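Bacterioferritin (Rhodobacter capsulatus, PDB 1JGC) stores iron in a hollow shell of 24 subunits, probably oxidising Fe(2+) with dioxygen at a ferroxidase centre, and binds one heme b per dimer. Local coordinates at residues I59-F64 and I114-I119. Numbering follows the deposited sequence.
Sequences IARILF and IVSKNI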
# COMPACT_ATOMS: atom_id res chain seq x y z
N ILE A 59 -0.26 -35.51 33.32
CA ILE A 59 0.80 -36.47 33.05
C ILE A 59 2.14 -35.79 33.32
O ILE A 59 3.06 -36.41 33.86
CB ILE A 59 0.75 -36.96 31.59
CG1 ILE A 59 -0.51 -37.80 31.38
CG2 ILE A 59 2.01 -37.75 31.26
CD1 ILE A 59 -0.75 -38.19 29.94
N ALA A 60 2.26 -34.53 32.94
CA ALA A 60 3.51 -33.79 33.14
C ALA A 60 3.81 -33.62 34.63
O ALA A 60 4.96 -33.74 35.06
CB ALA A 60 3.44 -32.43 32.46
N ARG A 61 2.78 -33.33 35.41
CA ARG A 61 2.98 -33.15 36.84
C ARG A 61 3.40 -34.46 37.48
O ARG A 61 4.22 -34.48 38.39
CB ARG A 61 1.69 -32.65 37.49
CG ARG A 61 1.79 -32.42 38.97
CD ARG A 61 2.80 -31.34 39.31
NE ARG A 61 2.86 -31.12 40.75
CZ ARG A 61 3.73 -30.31 41.35
NH1 ARG A 61 4.62 -29.64 40.63
NH2 ARG A 61 3.72 -30.19 42.67
N ILE A 62 2.84 -35.56 36.99
CA ILE A 62 3.19 -36.87 37.53
C ILE A 62 4.66 -37.18 37.27
O ILE A 62 5.37 -37.63 38.17
CB ILE A 62 2.31 -37.97 36.91
CG1 ILE A 62 0.90 -37.91 37.50
CG2 ILE A 62 2.95 -39.33 37.15
CD1 ILE A 62 -0.08 -38.90 36.89
N LEU A 63 5.12 -36.95 36.05
CA LEU A 63 6.51 -37.23 35.73
C LEU A 63 7.45 -36.36 36.56
O LEU A 63 8.47 -36.83 37.03
CB LEU A 63 6.77 -37.00 34.24
CG LEU A 63 6.17 -38.04 33.30
CD1 LEU A 63 6.43 -37.63 31.86
CD2 LEU A 63 6.79 -39.40 33.59
N PHE A 64 7.09 -35.10 36.74
CA PHE A 64 7.92 -34.20 37.53
C PHE A 64 8.06 -34.72 38.96
O PHE A 64 9.14 -34.63 39.55
CB PHE A 64 7.31 -32.80 37.55
CG PHE A 64 8.01 -31.86 38.48
CD1 PHE A 64 9.33 -31.52 38.27
CD2 PHE A 64 7.34 -31.33 39.58
CE1 PHE A 64 9.99 -30.65 39.15
CE2 PHE A 64 7.98 -30.48 40.46
CZ PHE A 64 9.31 -30.13 40.24
N ILE A 114 1.58 -27.62 47.45
CA ILE A 114 0.92 -26.43 46.94
C ILE A 114 0.57 -26.45 45.45
O ILE A 114 -0.58 -26.23 45.07
CB ILE A 114 1.77 -25.18 47.23
CG1 ILE A 114 2.10 -25.13 48.73
CG2 ILE A 114 1.05 -23.93 46.76
CD1 ILE A 114 0.88 -25.10 49.65
N VAL A 115 1.57 -26.71 44.61
CA VAL A 115 1.34 -26.73 43.18
C VAL A 115 0.31 -27.78 42.77
O VAL A 115 -0.62 -27.48 42.02
CB VAL A 115 2.66 -26.97 42.42
CG1 VAL A 115 2.39 -26.96 40.92
CG2 VAL A 115 3.67 -25.90 42.79
N SER A 116 0.46 -29.01 43.25
CA SER A 116 -0.52 -30.04 42.90
C SER A 116 -1.92 -29.64 43.40
O SER A 116 -2.93 -29.94 42.76
CB SER A 116 -0.12 -31.39 43.49
OG SER A 116 1.07 -31.86 42.88
N LYS A 117 -1.98 -28.96 44.53
CA LYS A 117 -3.25 -28.52 45.09
C LYS A 117 -3.94 -27.56 44.12
O LYS A 117 -5.12 -27.71 43.81
CB LYS A 117 -3.03 -27.83 46.43
CG LYS A 117 -4.31 -27.39 47.10
CD LYS A 117 -4.06 -26.31 48.15
CE LYS A 117 -3.56 -25.03 47.50
NZ LYS A 117 -3.56 -23.88 48.44
N ASN A 118 -3.19 -26.56 43.65
CA ASN A 118 -3.76 -25.59 42.73
C ASN A 118 -4.19 -26.21 41.41
O ASN A 118 -5.11 -25.72 40.77
CB ASN A 118 -2.78 -24.45 42.47
CG ASN A 118 -2.58 -23.60 43.70
OD1 ASN A 118 -3.47 -23.49 44.55
ND2 ASN A 118 -1.41 -22.98 43.81
N ILE A 119 -3.54 -27.29 40.99
CA ILE A 119 -3.94 -27.94 39.75
C ILE A 119 -5.35 -28.49 39.96
O ILE A 119 -6.21 -28.36 39.09
CB ILE A 119 -2.99 -29.09 39.38
CG1 ILE A 119 -1.67 -28.51 38.88
CG2 ILE A 119 -3.64 -29.97 38.32
CD1 ILE A 119 -0.63 -29.56 38.53
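R61 and S116 supply the polar half of this contact, a worked example of one long side chain joining two well-separated helices, whose local axes come no nearer than 11.7 Å. The guanidinium grips a single oxygen side-on: NE of R61 donates to OG of S116 at 2.9 Å, and R61 NH2 donates to the same OG at 3.1 Å. The hydroxyl lies almost in the guanidinium plane, and the bond from NE is the straighter, at 155°. D113, just before segment 114-119, hydrogen-bonds that hydroxyl and forms a salt bridge with R61 NH2, while R61 NH1 pairs with E128 of a second subunit.

Van der Waals contacts complete the interface. V115 lies over one face of the guanidinium, its CG1 offset toward the rim, 3.5 Å from NH1 of R61. The arginine's CG runs anti to the backbone N (chi1 -180°) before the chain bends at chi2, and the methylene portion meets the end of I119, with CD1 3.8 Å from R61 CG. Replacing R61 with alanine is likely to leave D113 and E128 of the second subunit without their cationic mate, deprive S116 of two donors and open a gap beside V115 and I119.

The segments run nearly antiparallel, at 166°, joining the end of helix 38-64 to the start of helix 114-144 within the four-helix bundle of the ferritin fold, where R61 also ties the bundle to a neighbouring subunit.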